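PDB 6V3T: dopamine N-acetyltransferase-like Protein from Tribolium castaneum, which probably transfers acyl groups, such as the acetyl group of acetyl-CoA, to serotonin and related arylalkylamines, giving N-acylated amines and free CoA. Local coordinates for residues Arg19-Asp24 against Ser128-Phe133; Val31-His36 against Ile94-Ile99; Gly101-Val106 against Asp203-Met208. All coordinates share one frame; numbering follows the deposited sequence.

Interaction 1: Arg19-Asp24 against Ser128-Phe133. With ACO (acetyl coenzyme *a), chain G.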
loop_
_atom_site.group_PDB
_atom_site.type_symbol
_atom_site.label_atom_id
_atom_site.label_comp_id
_atom_site.label_asym_id
_atom_site.label_seq_id
_atom_site.Cartn_x
_atom_site.Cartn_y
_atom_site.Cartn_z
ATOM N N ARG A 19 1.585 3.333 -13.235
ATOM C CA ARG A 19 1.467 4.679 -13.853
ATOM C C ARG A 19 0.027 4.865 -14.340
ATOM O O ARG A 19 -0.574 5.887 -13.977
ATOM C CB ARG A 19 2.496 4.852 -14.975
ATOM C CG ARG A 19 3.900 5.166 -14.474
ATOM C CD ARG A 19 4.850 5.556 -15.589
ATOM N NE ARG A 19 5.893 4.565 -15.780
ATOM C CZ ARG A 19 6.420 4.230 -16.953
ATOM N NH1 ARG A 19 6.002 4.808 -18.068
ATOM N NH2 ARG A 19 7.355 3.299 -17.015
ATOM N N HIS A 20 -0.519 3.884 -15.072
ATOM C CA HIS A 20 -1.809 3.988 -15.811
ATOM C C HIS A 20 -3.023 3.743 -14.893
ATOM O O HIS A 20 -4.156 3.885 -15.399
ATOM C CB HIS A 20 -1.818 3.041 -17.031
ATOM C CG HIS A 20 -1.229 3.615 -18.280
ATOM N ND1 HIS A 20 -1.010 4.973 -18.459
ATOM C CD2 HIS A 20 -0.846 3.023 -19.433
ATOM C CE1 HIS A 20 -0.498 5.182 -19.655
ATOM N NE2 HIS A 20 -0.406 4.008 -20.278
ATOM N N ASN A 21 -2.828 3.416 -13.607
ATOM C CA ASN A 21 -3.923 2.915 -12.720
ATOM C C ASN A 21 -3.837 3.486 -11.303
ATOM O O ASN A 21 -4.845 3.979 -10.791
ATOM C CB ASN A 21 -3.903 1.393 -12.618
ATOM C CG ASN A 21 -4.332 0.754 -13.913
ATOM O OD1 ASN A 21 -5.263 1.232 -14.546
ATOM N ND2 ASN A 21 -3.654 -0.305 -14.322
ATOM N N PHE A 22 -2.676 3.375 -10.672
ATOM C CA PHE A 22 -2.530 3.566 -9.215
ATOM C C PHE A 22 -2.726 5.031 -8.810
ATOM O O PHE A 22 -3.081 5.208 -7.664
ATOM C CB PHE A 22 -1.216 2.993 -8.673
ATOM C CG PHE A 22 -1.200 2.957 -7.164
ATOM C CD1 PHE A 22 -2.159 2.257 -6.466
ATOM C CD2 PHE A 22 -0.272 3.666 -6.431
ATOM C CE1 PHE A 22 -2.147 2.209 -5.083
ATOM C CE2 PHE A 22 -0.277 3.633 -5.044
ATOM C CZ PHE A 22 -1.223 2.916 -4.369
ATOM N N PRO A 23 -2.499 6.082 -9.666
ATOM C CA PRO A 23 -2.771 7.499 -9.335
ATOM C C PRO A 23 -4.130 7.923 -8.738
ATOM O O PRO A 23 -4.172 8.917 -8.010
ATOM C CB PRO A 23 -2.653 8.199 -10.709
ATOM C CG PRO A 23 -1.601 7.399 -11.439
ATOM C CD PRO A 23 -1.842 5.973 -10.983
ATOM N N ASP A 24 -5.207 7.184 -9.020
ATOM C CA ASP A 24 -6.563 7.473 -8.465
ATOM C C ASP A 24 -6.710 6.825 -7.082
ATOM O O ASP A 24 -7.847 6.663 -6.617
ATOM C CB ASP A 24 -7.700 7.084 -9.425
ATOM C CG ASP A 24 -7.446 5.850 -10.273
ATOM O OD1 ASP A 24 -6.534 5.076 -9.914
ATOM O OD2 ASP A 24 -8.161 5.677 -11.294
ATOM N N SER A 128 -2.987 -2.743 -6.522
ATOM C CA SER A 128 -3.482 -2.189 -7.812
ATOM C C SER A 128 -4.251 -3.249 -8.611
ATOM O O SER A 128 -3.698 -4.346 -8.850
ATOM C CB SER A 128 -2.371 -1.621 -8.642
ATOM O OG SER A 128 -2.887 -1.085 -9.855
ATOM N N VAL A 129 -5.470 -2.896 -9.019
ATOM C CA VAL A 129 -6.297 -3.637 -10.010
ATOM C C VAL A 129 -6.596 -2.657 -11.133
ATOM O O VAL A 129 -7.099 -1.590 -10.802
ATOM C CB VAL A 129 -7.597 -4.139 -9.368
ATOM C CG1 VAL A 129 -8.461 -4.908 -10.351
ATOM C CG2 VAL A 129 -7.307 -4.963 -8.136
ATOM N N ASP A 130 -6.297 -3.010 -12.385
ATOM C CA ASP A 130 -6.482 -2.147 -13.583
ATOM C C ASP A 130 -7.920 -1.615 -13.616
ATOM O O ASP A 130 -8.830 -2.376 -13.229
ATOM C CB ASP A 130 -6.171 -2.920 -14.869
ATOM C CG ASP A 130 -5.910 -2.041 -16.078
ATOM O OD1 ASP A 130 -6.583 -0.997 -16.215
ATOM O OD2 ASP A 130 -5.033 -2.411 -16.873
ATOM N N SER A 131 -8.106 -0.372 -14.084
ATOM C CA SER A 131 -9.420 0.293 -14.311
ATOM C C SER A 131 -10.382 -0.686 -15.005
ATOM O O SER A 131 -11.536 -0.822 -14.541
ATOM C CB SER A 131 -9.272 1.574 -15.134
ATOM O OG SER A 131 -7.976 2.168 -15.015
ATOM N N ARG A 132 -9.913 -1.348 -16.072
ATOM C CA ARG A 132 -10.738 -2.242 -16.931
ATOM C C ARG A 132 -11.268 -3.409 -16.076
ATOM O O ARG A 132 -12.485 -3.652 -16.115
ATOM C CB ARG A 132 -9.990 -2.772 -18.171
ATOM C CG ARG A 132 -8.699 -2.066 -18.575
ATOM C CD ARG A 132 -8.048 -2.674 -19.822
ATOM N NE ARG A 132 -6.606 -2.895 -19.670
ATOM C CZ ARG A 132 -5.873 -3.796 -20.344
ATOM N NH1 ARG A 132 -6.427 -4.589 -21.248
ATOM N NH2 ARG A 132 -4.574 -3.904 -20.108
ATOM N N PHE A 133 -10.395 -4.076 -15.311
ATOM C CA PHE A 133 -10.639 -5.391 -14.648
ATOM C C PHE A 133 -11.168 -5.202 -13.209
ATOM O O PHE A 133 -11.396 -6.192 -12.479
ATOM C CB PHE A 133 -9.345 -6.208 -14.685
ATOM C CG PHE A 133 -8.896 -6.612 -16.066
ATOM C CD1 PHE A 133 -8.404 -5.693 -16.974
ATOM C CD2 PHE A 133 -8.938 -7.930 -16.459
ATOM C CE1 PHE A 133 -8.012 -6.074 -18.250
ATOM C CE2 PHE A 133 -8.533 -8.311 -17.729
ATOM C CZ PHE A 133 -8.066 -7.386 -18.625
HETATM N N1A ACO G . -17.906 0.652 -4.522
HETATM C C2A ACO G . -18.185 0.022 -3.372
HETATM N N3A ACO G . -17.523 -1.073 -2.961
HETATM C C4A ACO G . -16.532 -1.597 -3.697
HETATM C C5A ACO G . -16.187 -0.965 -4.955
HETATM C C6A ACO G . -16.948 0.216 -5.340
HETATM N N6A ACO G . -16.674 0.839 -6.490
HETATM N N7A ACO G . -15.190 -1.668 -5.486
HETATM C C8A ACO G . -14.918 -2.682 -4.638
HETATM N N9A ACO G . -15.735 -2.636 -3.587
HETATM C C1B ACO G . -15.675 -3.570 -2.472
HETATM C C2B ACO G . -16.397 -4.863 -2.720
HETATM O O2B ACO G . -17.728 -4.809 -2.249
HETATM C C3B ACO G . -15.553 -5.811 -1.908
HETATM O O3B ACO G . -15.923 -5.717 -0.553
HETATM P P3B ACO G . -16.821 -6.881 0.064
HETATM O O7A ACO G . -17.635 -6.193 1.141
HETATM O O8A ACO G . -17.626 -7.270 -1.165
HETATM O O9A ACO G . -15.740 -7.833 0.569
HETATM C C4B ACO G . -14.153 -5.273 -1.985
HETATM O O4B ACO G . -14.302 -3.927 -2.351
HETATM C C5B ACO G . -13.314 -5.978 -3.002
HETATM O O5B ACO G . -13.558 -5.501 -4.308
HETATM P P1A ACO G . -12.526 -5.997 -5.406
HETATM O O1A ACO G . -11.985 -7.339 -4.977
HETATM O O2A ACO G . -13.041 -5.840 -6.798
HETATM O O3A ACO G . -11.427 -4.846 -5.250
HETATM P P2A ACO G . -10.918 -4.090 -6.569
HETATM O O4A ACO G . -10.518 -5.171 -7.559
HETATM O O5A ACO G . -11.980 -3.112 -7.002
HETATM O O6A ACO G . -9.715 -3.206 -5.868
HETATM C CBP ACO G . -8.708 -0.893 -5.638
HETATM C CCP ACO G . -9.027 -2.108 -6.521
HETATM C CDP ACO G . -8.536 -1.367 -4.204
HETATM C CEP ACO G . -9.888 0.047 -5.787
HETATM C CAP ACO G . -7.428 -0.102 -6.098
HETATM O OAP ACO G . -7.737 0.618 -7.298
HETATM C C9P ACO G . -6.779 0.934 -5.108
HETATM O O9P ACO G . -7.058 2.133 -5.175
HETATM N N8P ACO G . -5.877 0.485 -4.178
HETATM C C7P ACO G . -5.241 1.314 -3.149
HETATM C C6P ACO G . -5.312 0.751 -1.713
HETATM C C5P ACO G . -4.013 0.812 -0.930
HETATM O O5P ACO G . -3.468 -0.196 -0.536
HETATM N N4P ACO G . -3.520 2.019 -0.659
HETATM C C3P ACO G . -2.368 2.260 0.237
HETATM C C2P ACO G . -1.139 2.979 -0.357
HETATM S S1P ACO G . -0.966 4.673 0.164
HETATM C C ACO G . -0.115 5.417 -1.098
HETATM O O ACO G . 0.762 4.818 -1.702
HETATM C CH3 ACO G . -0.403 6.835 -1.498
#
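Along one wall of the acetyl-CoA pocket, the loop between helices 11-19 and 26-31 meets the end of strand 120-129, with Asn21 fitted against Ser128, Asp130 and Ser131. The carbonyl oxygen of the Asn21 amide takes two bonds from a single residue. Ser131 OG gives its proton to Asn21 OD1 over 2.9 Å, slightly tilted from the amide plane, while Ser131 N reaches Asn21 OD1 over 3.3 Å, nearly straight at nitrogen (172°) but from well above that plane. With two donors on one oxygen, the rotation of the amide is largely fixed. The Asn21 amide lies across the Asp130 carboxylate with the two planes 61° apart, Asn21 ND2 resting against the carboxylate carbon, Asp130 CG, at 3.3 Å as a packing contact. The carboxylate is held within its own turn: Arg132 NE makes a salt bridge to Asp130 OD2 (3.2 Å), arriving from above the carboxylate plane. One residue before Val129, Ser128 OG lies 3.8 Å from Asn21 CB and is hydrogen-bonded to His17 of helix 11-19, joining the strand to that helix. Phe22 turns its ring to the cofactor: CG lies anti to the backbone N (chi1 -169°), and Phe22 CE2 comes to 3.7 Å from the acetyl carbonyl oxygen O, which sits at the ring edge, in its plane. On the strand, Val129 points the other way from Ser128, and Val129 CG2 packs 3.3 Å from the diphosphate oxygen O4A. Lys140 N and Gly137 N also bind the cofactor by hydrogen bonds. Strand 120-129 followed by a turn into Gly135 and Gly137, then helix 138-152, is the acyl-CoA site of the GNAT acetyltransferase fold, here bordered by the loop that carries Phe22.

Interaction 2: Val31-His36 against Ile94-Ile99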
loop_
_atom_site.group_PDB
_atom_site.type_symbol
_atom_site.label_atom_id
_atom_site.label_comp_id
_atom_site.label_asym_id
_atom_site.label_seq_id
_atom_site.Cartn_x
_atom_site.Cartn_y
_atom_site.Cartn_z
ATOM N N VAL A 31 -4.106 15.073 -2.416
ATOM C CA VAL A 31 -2.917 15.981 -2.487
ATOM C C VAL A 31 -2.441 16.097 -3.943
ATOM O O VAL A 31 -1.813 17.122 -4.260
ATOM C CB VAL A 31 -1.763 15.522 -1.568
ATOM C CG1 VAL A 31 -2.244 15.124 -0.182
ATOM C CG2 VAL A 31 -0.942 14.397 -2.178
ATOM N N GLY A 32 -2.681 15.073 -4.771
ATOM C CA GLY A 32 -2.330 15.042 -6.204
ATOM C C GLY A 32 -0.828 15.049 -6.411
ATOM O O GLY A 32 -0.291 16.125 -6.697
ATOM N N LEU A 33 -0.173 13.896 -6.252
ATOM C CA LEU A 33 1.292 13.723 -6.455
ATOM C C LEU A 33 1.552 13.145 -7.849
ATOM O O LEU A 33 2.401 13.704 -8.552
ATOM C CB LEU A 33 1.848 12.802 -5.367
ATOM C CG LEU A 33 3.365 12.837 -5.175
ATOM C CD1 LEU A 33 3.794 14.068 -4.398
ATOM C CD2 LEU A 33 3.851 11.589 -4.467
ATOM N N CYS A 34 0.849 12.072 -8.226
ATOM C CA CYS A 34 1.082 11.298 -9.479
ATOM C C CYS A 34 -0.179 11.316 -10.347
ATOM O O CYS A 34 -1.265 11.575 -9.797
ATOM C CB CYS A 34 1.484 9.861 -9.172
ATOM S SG CYS A 34 2.618 9.717 -7.766
ATOM N N VAL A 35 -0.031 11.038 -11.649
ATOM C CA VAL A 35 -1.089 11.242 -12.685
ATOM C C VAL A 35 -0.891 10.242 -13.841
ATOM O O VAL A 35 0.291 9.971 -14.215
ATOM C CB VAL A 35 -1.083 12.704 -13.175
ATOM C CG1 VAL A 35 -1.717 13.656 -12.166
ATOM C CG2 VAL A 35 0.321 13.169 -13.528
ATOM N N HIS A 36 -2.009 9.744 -14.397
ATOM C CA HIS A 36 -2.102 8.650 -15.411
ATOM C C HIS A 36 -0.983 8.786 -16.448
ATOM O O HIS A 36 -0.809 9.903 -16.961
ATOM C CB HIS A 36 -3.493 8.650 -16.088
ATOM C CG HIS A 36 -3.634 7.741 -17.276
ATOM N ND1 HIS A 36 -4.186 6.474 -17.181
ATOM C CD2 HIS A 36 -3.347 7.917 -18.589
ATOM C CE1 HIS A 36 -4.211 5.907 -18.375
ATOM N NE2 HIS A 36 -3.697 6.769 -19.255
ATOM N N ILE A 94 6.571 19.005 -0.971
ATOM C CA ILE A 94 5.618 19.300 0.134
ATOM C C ILE A 94 4.515 18.235 0.095
ATOM O O ILE A 94 4.243 17.644 1.142
ATOM C CB ILE A 94 5.083 20.747 0.033
ATOM C CG1 ILE A 94 6.211 21.770 -0.183
ATOM C CG2 ILE A 94 4.237 21.088 1.258
ATOM C CD1 ILE A 94 6.459 22.168 -1.637
ATOM N N LYS A 95 3.983 17.948 -1.095
ATOM C CA LYS A 95 2.936 16.915 -1.337
ATOM C C LYS A 95 3.364 15.586 -0.716
ATOM O O LYS A 95 2.551 14.973 0.020
ATOM C CB LYS A 95 2.695 16.766 -2.841
ATOM C CG LYS A 95 1.978 17.965 -3.434
ATOM C CD LYS A 95 1.689 17.921 -4.901
ATOM C CE LYS A 95 0.505 18.802 -5.220
ATOM N NZ LYS A 95 0.644 19.574 -6.467
ATOM N N TYR A 96 4.600 15.177 -1.007
ATOM C CA TYR A 96 5.198 13.882 -0.595
ATOM C C TYR A 96 5.220 13.804 0.931
ATOM O O TYR A 96 4.903 12.737 1.481
ATOM C CB TYR A 96 6.601 13.729 -1.185
ATOM C CG TYR A 96 7.242 12.400 -0.890
ATOM C CD1 TYR A 96 7.840 12.158 0.338
ATOM C CD2 TYR A 96 7.247 11.379 -1.829
ATOM C CE1 TYR A 96 8.429 10.940 0.629
ATOM C CE2 TYR A 96 7.835 10.154 -1.555
ATOM C CZ TYR A 96 8.425 9.935 -0.320
ATOM O OH TYR A 96 8.992 8.734 -0.013
ATOM N N GLN A 97 5.591 14.904 1.588
ATOM C CA GLN A 97 5.656 14.994 3.071
ATOM C C GLN A 97 4.252 14.822 3.654
ATOM O O GLN A 97 4.136 14.259 4.747
ATOM C CB GLN A 97 6.271 16.317 3.547
ATOM C CG GLN A 97 7.713 16.177 4.016
ATOM C CD GLN A 97 8.695 16.499 2.919
ATOM O OE1 GLN A 97 9.112 15.645 2.134
ATOM N NE2 GLN A 97 9.057 17.764 2.840
ATOM N N ARG A 98 3.229 15.299 2.955
ATOM C CA ARG A 98 1.833 15.266 3.456
ATOM C C ARG A 98 1.364 13.809 3.417
ATOM O O ARG A 98 0.916 13.304 4.460
ATOM C CB ARG A 98 0.999 16.272 2.660
ATOM C CG ARG A 98 1.568 17.681 2.757
ATOM C CD ARG A 98 0.758 18.730 2.034
ATOM N NE ARG A 98 0.538 19.922 2.842
ATOM C CZ ARG A 98 -0.269 20.921 2.498
ATOM N NH1 ARG A 98 -0.418 21.958 3.306
ATOM N NH2 ARG A 98 -0.926 20.882 1.350
ATOM N N ILE A 99 1.581 13.128 2.297
ATOM C CA ILE A 99 1.242 11.686 2.165
ATOM C C ILE A 99 2.037 10.899 3.207
ATOM O O ILE A 99 1.429 10.347 4.132
ATOM C CB ILE A 99 1.523 11.162 0.750
ATOM C CG1 ILE A 99 0.620 11.820 -0.296
ATOM C CG2 ILE A 99 1.396 9.650 0.733
ATOM C CD1 ILE A 99 0.740 11.227 -1.681
#
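Val31 and Ile99 meet at a slant, Val31 CG2 lying 3.6 Å from Ile99 CG1 and equally near the Ile99 CD1 tip. The Val31 chi1 of -45° sets CG2 between the backbone N and the carbonyl carbon, facing helix 94-108; CG1 instead skirts the base of Arg98. Gly32, with positive phi, turns the chain away from helical geometry, bringing Leu33 against Lys95 and Tyr96 of the same helix. Leu33 runs past Lys95 in the opposite direction, and its CD1 branch rests 3.3 Å from Lys95 CB and 4.3 Å from Tyr96 CB. The other branch, CD2, lies obliquely by the Tyr96 ring. Ile99 CD1 also reaches Leu33 CB at 4.2 Å, so this one methyl bridges Val31 and Leu33. Lys95 runs extended to CE, its chain passing the carbonyls of Val31 and Gly32, and chi4 then turns NZ aside. Next along the loop, Cys34 is joined by a disulfide to Cys40, and Ile99 also touches the bound acetyl-CoA. The chemistry is therefore mainly aliphatic: dispersion between the branched side chains of Val31, Leu33 and Ile99, together with the hydrophobic effect of burying them, holds the loop to helix 94-108, with the methylenes of Lys95 extending the apolar surface.

Interaction 3: Gly101-Val106 against Asp203-Met208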
loop_
_atom_site.group_PDB
_atom_site.type_symbol
_atom_site.label_atom_id
_atom_site.label_comp_id
_atom_site.label_asym_id
_atom_site.label_seq_id
_atom_site.Cartn_x
_atom_site.Cartn_y
_atom_site.Cartn_z
ATOM N N GLY A 101 4.339 11.538 5.496
ATOM C CA GLY A 101 4.391 12.042 6.880
ATOM C C GLY A 101 3.294 11.414 7.706
ATOM O O GLY A 101 3.601 10.894 8.790
ATOM N N LEU A 102 2.065 11.452 7.176
ATOM C CA LEU A 102 0.853 10.818 7.762
ATOM C C LEU A 102 1.106 9.321 7.948
ATOM O O LEU A 102 0.948 8.826 9.083
ATOM C CB LEU A 102 -0.340 11.049 6.831
ATOM C CG LEU A 102 -1.626 10.322 7.221
ATOM C CD1 LEU A 102 -2.174 10.865 8.532
ATOM C CD2 LEU A 102 -2.670 10.425 6.116
ATOM N N LEU A 103 1.476 8.629 6.871
ATOM C CA LEU A 103 1.694 7.162 6.903
ATOM C C LEU A 103 2.730 6.820 7.985
ATOM O O LEU A 103 2.411 6.023 8.891
ATOM C CB LEU A 103 2.131 6.695 5.516
ATOM C CG LEU A 103 1.054 6.799 4.438
ATOM C CD1 LEU A 103 1.517 6.176 3.141
ATOM C CD2 LEU A 103 -0.238 6.134 4.880
ATOM N N ASN A 104 3.917 7.417 7.919
ATOM C CA ASN A 104 5.054 7.016 8.782
ATOM C C ASN A 104 4.765 7.458 10.227
ATOM O O ASN A 104 4.982 6.642 11.135
ATOM C CB ASN A 104 6.372 7.489 8.173
ATOM C CG ASN A 104 6.709 6.748 6.891
ATOM O OD1 ASN A 104 7.161 5.608 6.919
ATOM N ND2 ASN A 104 6.498 7.376 5.752
ATOM N N ASN A 105 4.239 8.669 10.444
ATOM C CA ASN A 105 3.849 9.140 11.801
ATOM C C ASN A 105 2.859 8.143 12.410
ATOM O O ASN A 105 3.148 7.611 13.496
ATOM C CB ASN A 105 3.241 10.543 11.800
ATOM C CG ASN A 105 4.286 11.633 11.714
ATOM O OD1 ASN A 105 5.481 11.349 11.647
ATOM N ND2 ASN A 105 3.841 12.879 11.715
ATOM N N VAL A 106 1.740 7.893 11.725
ATOM C CA VAL A 106 0.664 6.979 12.210
ATOM C C VAL A 106 1.304 5.638 12.578
ATOM O O VAL A 106 1.076 5.153 13.712
ATOM C CB VAL A 106 -0.455 6.790 11.170
ATOM C CG1 VAL A 106 -1.415 5.674 11.578
ATOM C CG2 VAL A 106 -1.221 8.081 10.921
ATOM N N ASP A 203 -13.404 8.393 3.920
ATOM C CA ASP A 203 -13.456 9.473 4.941
ATOM C C ASP A 203 -12.384 9.239 6.012
ATOM O O ASP A 203 -12.242 10.127 6.884
ATOM C CB ASP A 203 -14.831 9.565 5.618
ATOM C CG ASP A 203 -16.013 9.752 4.679
ATOM O OD1 ASP A 203 -15.805 10.294 3.567
ATOM O OD2 ASP A 203 -17.140 9.352 5.071
ATOM N N TYR A 204 -11.686 8.092 5.984
ATOM C CA TYR A 204 -10.666 7.734 7.007
ATOM C C TYR A 204 -9.726 6.624 6.523
ATOM O O TYR A 204 -10.086 5.835 5.628
ATOM C CB TYR A 204 -11.356 7.350 8.315
ATOM C CG TYR A 204 -12.467 6.345 8.167
ATOM C CD1 TYR A 204 -13.690 6.673 7.638
ATOM C CD2 TYR A 204 -12.301 5.046 8.564
ATOM C CE1 TYR A 204 -14.706 5.745 7.491
ATOM C CE2 TYR A 204 -13.314 4.107 8.451
ATOM C CZ TYR A 204 -14.524 4.451 7.907
ATOM O OH TYR A 204 -15.509 3.520 7.784
ATOM N N TYR A 205 -8.537 6.595 7.136
ATOM C CA TYR A 205 -7.412 5.660 6.863
ATOM C C TYR A 205 -7.255 4.746 8.080
ATOM O O TYR A 205 -7.201 5.246 9.235
ATOM C CB TYR A 205 -6.141 6.452 6.536
ATOM C CG TYR A 205 -4.804 5.826 6.869
ATOM C CD1 TYR A 205 -4.415 4.601 6.347
ATOM C CD2 TYR A 205 -3.879 6.512 7.637
ATOM C CE1 TYR A 205 -3.165 4.056 6.620
ATOM C CE2 TYR A 205 -2.627 5.987 7.918
ATOM C CZ TYR A 205 -2.267 4.752 7.411
ATOM O OH TYR A 205 -1.031 4.243 7.703
ATOM N N LYS A 206 -7.251 3.439 7.826
ATOM C CA LYS A 206 -7.058 2.411 8.865
ATOM C C LYS A 206 -5.746 1.703 8.596
ATOM O O LYS A 206 -5.529 1.302 7.435
ATOM C CB LYS A 206 -8.167 1.368 8.828
ATOM C CG LYS A 206 -9.462 1.765 9.507
ATOM C CD LYS A 206 -10.554 0.791 9.174
ATOM C CE LYS A 206 -11.770 0.912 10.051
ATOM N NZ LYS A 206 -12.684 -0.217 9.785
ATOM N N VAL A 207 -4.918 1.575 9.629
ATOM C CA VAL A 207 -3.872 0.521 9.712
ATOM C C VAL A 207 -4.570 -0.742 10.223
ATOM O O VAL A 207 -5.285 -0.658 11.231
ATOM C CB VAL A 207 -2.681 0.955 10.584
ATOM C CG1 VAL A 207 -1.704 -0.185 10.824
ATOM C CG2 VAL A 207 -1.954 2.131 9.957
ATOM N N MET A 208 -4.414 -1.843 9.491
ATOM C CA MET A 208 -5.134 -3.115 9.728
ATOM C C MET A 208 -4.118 -4.251 9.710
ATOM O O MET A 208 -3.082 -4.122 9.054
ATOM C CB MET A 208 -6.215 -3.349 8.669
ATOM C CG MET A 208 -7.181 -2.183 8.552
ATOM S SD MET A 208 -8.589 -2.465 7.451
ATOM C CE MET A 208 -9.651 -3.431 8.533
#
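A backbone hydrogen bond of 2.9 Å from Val106 N to Leu102 O links two residues one turn apart in helix 94-108, both on the flank that packs against Tyr205. In this GNAT-type fold the helix lies over the central mixed sheet, whose strand 204-211 carries Tyr205 and Val207 on the side facing it. The axes of the helix and strand segments run 10.6 Å apart at an angle of 41°, and the side chains that meet between them are all buried. Tyr205 is the centre of the contact, touching Leu102, Leu103 and Val106: CG stands roughly anti to the backbone N (chi1 151°), sending the ring out from the sheet among these three aliphatic residues. Leu102 CD2 approaches Tyr205 CD2 at 4.4 Å, and Val106 slides past the ring in the opposite direction, its CG1 lying 3.9 Å from Tyr205 CE2. The same Val106 methyl also meets Val207, two residues on along the strand, its CG2 at 3.9 Å. Tyr205 also packs on Thr163, an acetyl-CoA-binding residue just after the adjacent strand 157-162, while Leu103 lies close to the bound cofactor. Leu103 crosses the phenol obliquely, and its CD2 methyl sits 3.5 Å from Tyr205 CZ and the same distance from Tyr205 OH.

In the fold
Each of the three contacts has a residue beside the bound acetyl-CoA. Interactions 1 and 2 have centres about 17 Å apart and touch directly: Pro23 packs on the Cys34-His36 loop, and His20 O probably accepts a hydrogen bond from His36 ND1. Both segments of interaction 2 fall between the two of interaction 1. Interactions 2 and 3, with centres about 15 Å apart, follow in series along the chain and use successive parts of helix 94-108. Interactions 1 and 3, centres about 21 Å apart, both reach the same sheet, through strands 120-129 and 204-211, and their segments alternate in sequence. The N-terminal loops, helix 94-108 and the sheet thus each contribute residues next to the cofactor.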